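Local coordinates for 450aa long hypothetical fmu protein (Pyrococcus horikoshii, PDB 2YXL) that probably transfers a methyl group from S-adenosyl-L-methionine to carbon 5 of cytosine in RNA, at residues A[199-204]-A[220-225]; A[228-233]-A[239-244]; A[252-257]-A[414-419]; A[276-281]-A[309-314]. All blocks are in the same frame, centred on the assembly; numbering follows the deposited sequence.

Interaction 1 of 4, residues A[199-204]-A[220-225]; sequences EEVIGE and TILKIK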
# COMPACT_ATOMS: atom_id res chain seq x y z
N GLU A 199 -2.53 -6.91 -25.02
CA GLU A 199 -3.15 -6.02 -26.00
C GLU A 199 -4.67 -6.05 -25.95
O GLU A 199 -5.33 -5.01 -26.06
CB GLU A 199 -2.65 -6.32 -27.42
CG GLU A 199 -1.23 -5.84 -27.73
CD GLU A 199 -1.06 -4.33 -27.62
OE1 GLU A 199 -0.04 -3.89 -27.05
OE2 GLU A 199 -1.95 -3.58 -28.09
N GLU A 200 -5.22 -7.25 -25.77
CA GLU A 200 -6.66 -7.46 -25.62
C GLU A 200 -7.20 -6.66 -24.42
O GLU A 200 -8.25 -6.02 -24.52
CB GLU A 200 -6.95 -8.95 -25.46
CG GLU A 200 -8.37 -9.31 -25.04
CD GLU A 200 -8.43 -10.60 -24.21
OE1 GLU A 200 -9.50 -11.25 -24.21
OE2 GLU A 200 -7.42 -10.95 -23.57
N VAL A 201 -6.46 -6.71 -23.31
CA VAL A 201 -6.81 -5.95 -22.10
C VAL A 201 -6.68 -4.45 -22.34
O VAL A 201 -7.59 -3.69 -22.00
CB VAL A 201 -5.95 -6.40 -20.88
CG1 VAL A 201 -6.12 -5.44 -19.71
CG2 VAL A 201 -6.32 -7.82 -20.46
N ILE A 202 -5.56 -4.02 -22.92
CA ILE A 202 -5.34 -2.61 -23.27
C ILE A 202 -6.49 -2.06 -24.11
O ILE A 202 -7.02 -0.98 -23.82
CB ILE A 202 -3.98 -2.40 -24.00
CG1 ILE A 202 -2.81 -2.63 -23.02
CG2 ILE A 202 -3.89 -1.01 -24.63
CD1 ILE A 202 -1.43 -2.55 -23.66
N GLY A 203 -6.89 -2.81 -25.15
CA GLY A 203 -8.01 -2.43 -26.01
C GLY A 203 -9.33 -2.28 -25.27
O GLY A 203 -10.08 -1.33 -25.51
N GLU A 204 -9.61 -3.22 -24.37
CA GLU A 204 -10.83 -3.20 -23.56
C GLU A 204 -10.85 -2.01 -22.59
O GLU A 204 -11.90 -1.43 -22.33
CB GLU A 204 -10.99 -4.52 -22.79
CG GLU A 204 -12.38 -4.73 -22.17
CD GLU A 204 -12.42 -5.85 -21.14
OE1 GLU A 204 -11.79 -6.91 -21.37
OE2 GLU A 204 -13.08 -5.67 -20.09
N THR A 220 3.64 -7.17 -18.74
CA THR A 220 2.33 -7.59 -18.26
C THR A 220 1.75 -6.61 -17.24
O THR A 220 0.60 -6.74 -16.82
CB THR A 220 2.34 -9.02 -17.68
OG1 THR A 220 3.44 -9.17 -16.78
CG2 THR A 220 2.45 -10.05 -18.79
N ILE A 221 2.56 -5.63 -16.85
CA ILE A 221 2.13 -4.56 -15.94
C ILE A 221 1.65 -3.34 -16.73
O ILE A 221 2.31 -2.87 -17.66
CB ILE A 221 3.26 -4.17 -14.94
CG1 ILE A 221 3.49 -5.28 -13.90
CG2 ILE A 221 2.97 -2.83 -14.25
CD1 ILE A 221 2.39 -5.43 -12.85
N LEU A 222 0.47 -2.84 -16.35
CA LEU A 222 -0.09 -1.65 -16.96
C LEU A 222 -0.37 -0.59 -15.92
O LEU A 222 -0.88 -0.89 -14.84
CB LEU A 222 -1.39 -1.98 -17.70
CG LEU A 222 -1.43 -3.13 -18.71
CD1 LEU A 222 -2.87 -3.41 -19.10
CD2 LEU A 222 -0.57 -2.84 -19.94
N LYS A 223 -0.02 0.64 -16.24
CA LYS A 223 -0.43 1.77 -15.42
C LYS A 223 -1.66 2.41 -16.06
O LYS A 223 -1.64 2.76 -17.24
CB LYS A 223 0.71 2.77 -15.23
CG LYS A 223 1.87 2.21 -14.41
CD LYS A 223 3.07 3.16 -14.33
CE LYS A 223 4.14 2.65 -13.35
NZ LYS A 223 4.90 1.44 -13.85
N ILE A 224 -2.74 2.50 -15.29
CA ILE A 224 -3.98 3.11 -15.76
C ILE A 224 -4.31 4.35 -14.94
O ILE A 224 -4.12 4.37 -13.73
CB ILE A 224 -5.17 2.10 -15.79
CG1 ILE A 224 -5.54 1.62 -14.38
CG2 ILE A 224 -4.85 0.92 -16.72
CD1 ILE A 224 -6.89 0.92 -14.29
N LYS A 225 -4.79 5.39 -15.62
CA LYS A 225 -5.12 6.65 -14.97
C LYS A 225 -6.52 6.57 -14.37
O LYS A 225 -7.51 6.42 -15.09
CB LYS A 225 -5.02 7.81 -15.96
CG LYS A 225 -4.89 9.19 -15.31
CD LYS A 225 -4.61 10.26 -16.35
CE LYS A 225 -3.95 11.50 -15.75
NZ LYS A 225 -4.91 12.35 -14.99
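Gly203 N bonds to Glu199 O at 2.8 Å in the helix turn that brings Val201 and Ile202 against Leu222. This is the shorter of two such bonds inside 199-204. No hydrogen bond joins helix residues 199-204 to strand residues 220-225. The contact between them is wholly apolar. Leu222 points at the helix and spreads its two methyls over neighbouring residues. Leu222 CD1 lies 3.9 Å from Val201 CG1. Leu222 CD2 lies 3.8 Å from both Ile202 CG1 and Ile202 CD1. In both pairs the side chains meet at a slant rather than end to end. Val201 CG1 stands opposite the backbone N (chi1 169°), and this branch is the one offered to Leu222. Ile202 meets the leucine fork with the outer part of its chain, CG1 and CD1. Val198 and Leu205 of the same helix also touch Leu222, as does Val191 of strand 186-191. Ile224, two residues on, rests on Leu205. The strand thus turns alternate side chains to helix 198-207. The strand order is consistent with a ferredoxin-like domain, in which helices pack on one face of a four-stranded antiparallel sheet. With no polar bond between the segments, the direct contact between helix and strand rests on the packing of branched aliphatic groups.

Interaction 2 of 4, residues A[228-233]-A[239-244]; sequences YNFDTS and GKIIVQ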
# COMPACT_ATOMS: atom_id res chain seq x y z
N TYR A 228 -10.96 4.32 -11.56
CA TYR A 228 -11.38 3.10 -12.23
C TYR A 228 -12.14 2.19 -11.27
O TYR A 228 -11.60 1.76 -10.24
CB TYR A 228 -10.17 2.37 -12.81
CG TYR A 228 -10.51 1.17 -13.66
CD1 TYR A 228 -10.92 1.32 -14.99
CD2 TYR A 228 -10.41 -0.13 -13.15
CE1 TYR A 228 -11.23 0.23 -15.78
CE2 TYR A 228 -10.72 -1.23 -13.93
CZ TYR A 228 -11.13 -1.05 -15.24
OH TYR A 228 -11.44 -2.14 -16.03
N ASN A 229 -13.39 1.90 -11.62
CA ASN A 229 -14.24 1.04 -10.81
C ASN A 229 -14.00 -0.44 -11.10
O ASN A 229 -14.32 -0.93 -12.19
CB ASN A 229 -15.72 1.41 -11.02
CG ASN A 229 -16.63 0.85 -9.94
OD1 ASN A 229 -17.84 1.08 -9.96
ND2 ASN A 229 -16.06 0.12 -8.99
N PHE A 230 -13.45 -1.15 -10.12
CA PHE A 230 -13.09 -2.56 -10.27
C PHE A 230 -14.28 -3.52 -10.12
O PHE A 230 -14.28 -4.59 -10.74
CB PHE A 230 -11.98 -2.94 -9.29
CG PHE A 230 -10.61 -2.45 -9.70
CD1 PHE A 230 -10.06 -1.33 -9.09
CD2 PHE A 230 -9.88 -3.11 -10.68
CE1 PHE A 230 -8.79 -0.87 -9.46
CE2 PHE A 230 -8.62 -2.65 -11.06
CZ PHE A 230 -8.07 -1.53 -10.45
N ASP A 231 -15.26 -3.15 -9.30
CA ASP A 231 -16.43 -4.02 -9.08
C ASP A 231 -17.53 -3.88 -10.15
O ASP A 231 -18.60 -4.48 -10.03
CB ASP A 231 -17.00 -3.88 -7.66
CG ASP A 231 -17.13 -2.43 -7.21
OD1 ASP A 231 -16.10 -1.75 -7.06
OD2 ASP A 231 -18.28 -1.98 -6.98
N THR A 232 -17.25 -3.09 -11.19
CA THR A 232 -18.12 -3.01 -12.37
C THR A 232 -17.32 -3.32 -13.64
O THR A 232 -17.88 -3.37 -14.74
CB THR A 232 -18.80 -1.63 -12.52
OG1 THR A 232 -17.81 -0.60 -12.54
CG2 THR A 232 -19.78 -1.38 -11.38
N SER A 233 -16.02 -3.54 -13.47
CA SER A 233 -15.12 -3.86 -14.58
C SER A 233 -15.30 -5.29 -15.07
O SER A 233 -15.30 -6.24 -14.27
CB SER A 233 -13.67 -3.64 -14.16
OG SER A 233 -12.77 -4.26 -15.07
N GLY A 239 -11.43 -12.06 -14.11
CA GLY A 239 -10.13 -12.46 -13.58
C GLY A 239 -8.98 -12.25 -14.56
O GLY A 239 -8.00 -13.00 -14.54
N LYS A 240 -9.10 -11.24 -15.40
CA LYS A 240 -8.08 -10.92 -16.40
C LYS A 240 -7.01 -9.99 -15.84
O LYS A 240 -5.89 -9.96 -16.35
CB LYS A 240 -8.72 -10.31 -17.66
CG LYS A 240 -9.66 -11.25 -18.40
CD LYS A 240 -10.23 -10.59 -19.66
CE LYS A 240 -11.13 -11.56 -20.42
NZ LYS A 240 -11.77 -10.90 -21.59
N ILE A 241 -7.37 -9.22 -14.81
CA ILE A 241 -6.47 -8.24 -14.20
C ILE A 241 -6.50 -8.25 -12.67
O ILE A 241 -7.53 -8.57 -12.05
CB ILE A 241 -6.75 -6.79 -14.69
CG1 ILE A 241 -8.18 -6.35 -14.35
CG2 ILE A 241 -6.46 -6.65 -16.19
CD1 ILE A 241 -8.36 -4.85 -14.23
N ILE A 242 -5.36 -7.91 -12.07
CA ILE A 242 -5.23 -7.81 -10.61
C ILE A 242 -4.35 -6.60 -10.25
O ILE A 242 -3.39 -6.30 -10.96
CB ILE A 242 -4.66 -9.13 -9.99
CG1 ILE A 242 -4.64 -9.06 -8.46
CG2 ILE A 242 -3.27 -9.47 -10.57
CD1 ILE A 242 -4.44 -10.41 -7.76
N VAL A 243 -4.69 -5.90 -9.17
CA VAL A 243 -3.91 -4.75 -8.72
C VAL A 243 -2.58 -5.21 -8.13
O VAL A 243 -2.55 -5.93 -7.14
CB VAL A 243 -4.68 -3.89 -7.67
CG1 VAL A 243 -3.85 -2.68 -7.24
CG2 VAL A 243 -6.02 -3.42 -8.23
N GLN A 244 -1.49 -4.80 -8.76
CA GLN A 244 -0.14 -5.12 -8.29
C GLN A 244 0.85 -4.09 -8.80
O GLN A 244 0.80 -3.67 -9.96
CB GLN A 244 0.28 -6.53 -8.76
CG GLN A 244 1.66 -6.95 -8.25
CD GLN A 244 2.06 -8.36 -8.64
OE1 GLN A 244 2.17 -8.69 -9.82
NE2 GLN A 244 2.30 -9.20 -7.64
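Phe230 meets Val243 and Ile241, which lie on an edge strand of the ferredoxin-like antiparallel sheet, 241-243. The tight part is the tip of the phenylalanine. Phe230 CZ is 3.6 Å from Val243 CG2, and the two side chains cross at about a right angle. Ile241 CD1 comes to the ring edge, near its plane, 3.9 Å from Phe230 CE2. Ile241 CG1 sits between the backbone N and the carbonyl carbon (chi1 60°), and this sends CD1 towards the two aromatic rings. Tyr228 joins less closely, with Tyr228 CE2 4.3 Å from Ile241 CD1. It packs better on its own segment. Its edge meets a face of Phe230, with Tyr228 CD2 3.7 Å above the ring plane and over the centre. Strand 186-191 backs this group, since Ile187 and Ile189 touch Phe230. The ring of Phe236 also meets Phe230, edge to face. The other side of the loop is loose. Asp231 and Thr232 are exposed, and the bond from Asn229 ND2 to Asp231 OD1 is weak, at an angle of 126°. Between the segments lies the short helix 234-237. Ser233 is its N-cap, and Gly239, with positive phi, closes a Schellman motif at its other end. One hydroxyl ties the aromatic cluster to that helix: Ser233 OG bonds to Tyr228 OH at 2.7 Å and also caps Phe236 N.

Interaction 3 of 4, residues A[252-257]-A[414-419]; sequences SIVLDP and VPLKSP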
# COMPACT_ATOMS: atom_id res chain seq x y z
N SER A 252 8.28 -12.26 -8.40
CA SER A 252 7.96 -13.61 -8.89
C SER A 252 8.79 -14.01 -10.11
O SER A 252 9.18 -15.17 -10.23
CB SER A 252 6.47 -13.74 -9.21
OG SER A 252 5.68 -13.69 -8.04
N ILE A 253 9.05 -13.06 -11.00
CA ILE A 253 9.84 -13.33 -12.21
C ILE A 253 11.29 -13.66 -11.84
O ILE A 253 11.90 -14.54 -12.44
CB ILE A 253 9.76 -12.15 -13.23
CG1 ILE A 253 8.34 -12.05 -13.80
CG2 ILE A 253 10.76 -12.33 -14.38
CD1 ILE A 253 7.96 -10.66 -14.31
N VAL A 254 11.83 -12.95 -10.85
CA VAL A 254 13.19 -13.17 -10.37
C VAL A 254 13.39 -14.56 -9.75
O VAL A 254 14.35 -15.26 -10.10
CB VAL A 254 13.63 -12.04 -9.39
CG1 VAL A 254 14.86 -12.45 -8.57
CG2 VAL A 254 13.91 -10.75 -10.17
N LEU A 255 12.48 -14.96 -8.86
CA LEU A 255 12.49 -16.29 -8.25
C LEU A 255 12.46 -17.37 -9.33
O LEU A 255 13.12 -18.42 -9.21
CB LEU A 255 11.29 -16.47 -7.32
CG LEU A 255 11.40 -17.25 -5.99
CD1 LEU A 255 10.07 -17.92 -5.66
CD2 LEU A 255 12.53 -18.28 -5.93
N ASP A 256 11.68 -17.10 -10.38
CA ASP A 256 11.62 -17.91 -11.59
C ASP A 256 11.13 -19.35 -11.35
O ASP A 256 11.88 -20.30 -11.57
CB ASP A 256 12.97 -17.89 -12.32
CG ASP A 256 12.90 -18.48 -13.71
OD1 ASP A 256 13.94 -19.00 -14.18
OD2 ASP A 256 11.82 -18.42 -14.34
N PRO A 257 9.87 -19.51 -10.91
CA PRO A 257 9.33 -20.86 -10.72
C PRO A 257 9.01 -21.54 -12.05
O PRO A 257 8.55 -20.89 -12.99
CB PRO A 257 8.05 -20.61 -9.92
CG PRO A 257 7.62 -19.24 -10.33
CD PRO A 257 8.88 -18.47 -10.56
N VAL A 414 22.63 -15.08 -4.74
CA VAL A 414 22.65 -15.10 -6.20
C VAL A 414 22.52 -13.66 -6.69
O VAL A 414 21.50 -13.02 -6.46
CB VAL A 414 21.51 -15.97 -6.80
CG1 VAL A 414 21.65 -16.08 -8.32
CG2 VAL A 414 21.49 -17.36 -6.17
N PRO A 415 23.57 -13.15 -7.38
CA PRO A 415 23.63 -11.74 -7.78
C PRO A 415 22.44 -11.32 -8.64
O PRO A 415 22.02 -12.06 -9.53
CB PRO A 415 24.93 -11.66 -8.59
CG PRO A 415 25.74 -12.81 -8.12
CD PRO A 415 24.76 -13.89 -7.82
N LEU A 416 21.90 -10.13 -8.34
CA LEU A 416 20.76 -9.57 -9.06
C LEU A 416 21.11 -8.23 -9.68
O LEU A 416 21.74 -7.39 -9.03
CB LEU A 416 19.57 -9.41 -8.10
CG LEU A 416 18.43 -10.43 -8.06
CD1 LEU A 416 18.89 -11.87 -8.29
CD2 LEU A 416 17.69 -10.32 -6.74
N LYS A 417 20.71 -8.02 -10.93
CA LYS A 417 20.92 -6.73 -11.60
C LYS A 417 19.63 -6.15 -12.19
O LYS A 417 19.30 -4.99 -11.94
CB LYS A 417 22.02 -6.82 -12.67
CG LYS A 417 22.96 -5.61 -12.70
CD LYS A 417 22.53 -4.51 -13.69
CE LYS A 417 21.69 -3.41 -13.05
NZ LYS A 417 22.38 -2.65 -11.96
N SER A 418 18.89 -6.94 -12.96
CA SER A 418 17.68 -6.45 -13.62
C SER A 418 16.43 -6.55 -12.76
O SER A 418 16.26 -7.52 -12.02
CB SER A 418 17.46 -7.18 -14.95
OG SER A 418 18.34 -6.68 -15.93
N PRO A 419 15.53 -5.56 -12.87
CA PRO A 419 15.65 -4.35 -13.69
C PRO A 419 16.01 -3.09 -12.90
O PRO A 419 16.09 -2.00 -13.48
CB PRO A 419 14.25 -4.22 -14.28
CG PRO A 419 13.32 -4.87 -13.23
CD PRO A 419 14.20 -5.61 -12.24
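Val254 and Leu416 reach towards each other tip to tip. One valine methyl meets the forked end of the leucine. Val254 CG1 lies 4.0 Å from Leu416 CD2 and 4.1 Å from Leu416 CD1. Leu416 CG is at a similar range, so CG1 is set against the whole fork rather than one branch. Val254 carries CG1 opposite its backbone N (chi1 163°), which aims this methyl at Leu416. Val254 CG2 faces the backbone of the loop instead, 4.4 Å from Ser418 O. The loop then turns through a cis peptide bond into Pro419. The contact is small and lies at the surface, with no hydrogen bond between the segments. It joins the last turn of helix 246-255 to the loop between strands 412-413 and 421-422. The helix ends at Leu255, and Asp256 leaves it with positive phi. Leu255 packs on Leu386 of strand 383-389, and its carbonyl accepts a hydrogen bond from Lys333 NZ. Ser252 touches helix 272-280. Leu416 rests on Tyr443 and Leu445 of strand 441-447, which places the contact between helix 246-255 and the antiparallel end of the methyltransferase sheet.

Interaction 4 of 4, residues A[276-281]-A[309-314]; sequences HLAELM and IKIVKP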
# COMPACT_ATOMS: atom_id res chain seq x y z
N HIS A 276 0.70 -14.79 -9.34
CA HIS A 276 1.70 -14.55 -10.39
C HIS A 276 2.62 -15.77 -10.56
O HIS A 276 2.99 -16.12 -11.68
CB HIS A 276 2.51 -13.29 -10.06
CG HIS A 276 3.32 -12.76 -11.20
ND1 HIS A 276 3.09 -13.11 -12.52
CD2 HIS A 276 4.33 -11.86 -11.23
CE1 HIS A 276 3.94 -12.47 -13.30
NE2 HIS A 276 4.70 -11.70 -12.54
N LEU A 277 2.99 -16.40 -9.44
CA LEU A 277 3.81 -17.61 -9.46
C LEU A 277 3.14 -18.72 -10.27
O LEU A 277 3.80 -19.44 -11.02
CB LEU A 277 4.11 -18.10 -8.04
CG LEU A 277 4.96 -17.26 -7.08
CD1 LEU A 277 4.79 -17.77 -5.66
CD2 LEU A 277 6.44 -17.24 -7.46
N ALA A 278 1.82 -18.84 -10.11
CA ALA A 278 1.02 -19.82 -10.84
C ALA A 278 1.01 -19.58 -12.36
O ALA A 278 0.98 -20.54 -13.14
CB ALA A 278 -0.40 -19.85 -10.30
N GLU A 279 1.04 -18.31 -12.77
CA GLU A 279 1.13 -17.94 -14.18
C GLU A 279 2.44 -18.41 -14.79
O GLU A 279 2.46 -18.97 -15.88
CB GLU A 279 1.03 -16.42 -14.36
CG GLU A 279 -0.33 -15.82 -14.07
CD GLU A 279 -0.44 -14.38 -14.54
OE1 GLU A 279 -0.12 -14.10 -15.72
OE2 GLU A 279 -0.86 -13.52 -13.74
N LEU A 280 3.53 -18.18 -14.06
CA LEU A 280 4.87 -18.57 -14.49
C LEU A 280 5.06 -20.09 -14.53
O LEU A 280 5.85 -20.60 -15.32
CB LEU A 280 5.93 -17.94 -13.59
CG LEU A 280 6.05 -16.41 -13.67
CD1 LEU A 280 6.80 -15.88 -12.47
CD2 LEU A 280 6.72 -15.99 -14.98
N MET A 281 4.33 -20.79 -13.67
CA MET A 281 4.33 -22.25 -13.64
C MET A 281 3.30 -22.80 -14.62
O MET A 281 3.11 -24.02 -14.72
CB MET A 281 4.05 -22.76 -12.22
CG MET A 281 5.14 -22.43 -11.22
SD MET A 281 4.55 -22.36 -9.51
CE MET A 281 4.36 -24.10 -9.13
N ILE A 309 -6.79 -20.24 -11.48
CA ILE A 309 -5.70 -20.97 -10.82
C ILE A 309 -6.26 -22.23 -10.16
O ILE A 309 -7.35 -22.20 -9.58
CB ILE A 309 -4.99 -20.10 -9.74
CG1 ILE A 309 -4.75 -18.65 -10.23
CG2 ILE A 309 -3.70 -20.78 -9.26
CD1 ILE A 309 -3.79 -18.49 -11.40
N LYS A 310 -5.52 -23.33 -10.26
CA LYS A 310 -5.98 -24.62 -9.74
C LYS A 310 -4.91 -25.43 -9.00
O LYS A 310 -5.16 -26.56 -8.56
CB LYS A 310 -6.62 -25.45 -10.86
CG LYS A 310 -5.74 -25.66 -12.09
CD LYS A 310 -6.49 -26.42 -13.17
CE LYS A 310 -5.61 -26.67 -14.38
NZ LYS A 310 -6.32 -27.48 -15.41
N ILE A 311 -3.72 -24.85 -8.84
CA ILE A 311 -2.59 -25.55 -8.22
C ILE A 311 -2.20 -25.01 -6.85
O ILE A 311 -1.16 -25.38 -6.29
CB ILE A 311 -1.34 -25.54 -9.14
CG1 ILE A 311 -0.87 -24.10 -9.40
CG2 ILE A 311 -1.63 -26.29 -10.45
CD1 ILE A 311 0.61 -23.99 -9.73
N VAL A 312 -3.03 -24.13 -6.30
CA VAL A 312 -2.74 -23.49 -5.01
C VAL A 312 -3.50 -24.15 -3.87
O VAL A 312 -4.73 -24.25 -3.89
CB VAL A 312 -3.02 -21.96 -5.05
CG1 VAL A 312 -2.93 -21.35 -3.65
CG2 VAL A 312 -2.04 -21.27 -5.99
N LYS A 313 -2.75 -24.62 -2.87
CA LYS A 313 -3.32 -25.15 -1.65
C LYS A 313 -3.14 -24.14 -0.52
O LYS A 313 -2.03 -23.96 -0.01
CB LYS A 313 -2.69 -26.50 -1.29
CG LYS A 313 -3.03 -27.63 -2.26
CD LYS A 313 -2.51 -28.97 -1.78
CE LYS A 313 -2.86 -30.08 -2.77
NZ LYS A 313 -2.43 -31.42 -2.28
N PRO A 314 -4.23 -23.45 -0.14
CA PRO A 314 -4.17 -22.43 0.90
C PRO A 314 -4.15 -23.02 2.32
O PRO A 314 -4.88 -23.98 2.60
CB PRO A 314 -5.44 -21.60 0.66
CG PRO A 314 -6.39 -22.55 0.02
CD PRO A 314 -5.59 -23.61 -0.68
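Ile309 and Ile311 close over Ala278 and Met281 at the end of helix 272-280. Both isoleucines lie in the loop just before strand 312-315. From CB, Ile309 divides into two branches, and both come to the same methyl. The short branch, Ile309 CG2, lies 3.6 Å from Ala278 CB. The long branch leaves through CG1, beside the backbone N, and a further turn (chi2 -65°) brings its tip, Ile309 CD1, within 3.8 Å of Ala278 CB. The alanine methyl is therefore held in the fork of the isoleucine. Ile311 CD1 lies farther from Ala278 CB, at 4.3 Å. Ile311 CD1 is nearer to Met281 CE, at 3.8 Å, where the two side chains meet at a slant. The Met281 chain turns about its CG-SD bond (chi3 75°), which sets CE there. Ile287 of strand 286-290 touches Ala278, Met281 and Ile311, so the cluster sits against the parallel sheet. The glycine-rich segment Ala267-Lys273, predicted to bind S-adenosyl-L-methionine, runs into the start of this helix. Strand 262-265, helix 272-280 and strand 286-290, with parallel strand 312-315 alongside, are typical of the Rossmann-like fold of class I methyltransferases.

How the interactions relate
From the N terminus, interaction 1 closes first, a short loop holding strand 212-214 of the ferredoxin-like part. Interaction 2 follows in series and closes a shorter loop round helix 234-237. These two touch on one sheet, where Val201 packs on Ile241. Interaction 3 then opens on helix 246-255 and closes only at 414-419, spanning most of the methyltransferase part. Interaction 4 falls within that span and closes a loop through strand 286-290 and helix 294-306. Interactions 3 and 4 touch where Ser252 and Pro257 meet helix 272-280 and Met281. Interactions 2 and 4 touch through Gln244 and His276, between the two parts. No loops cross.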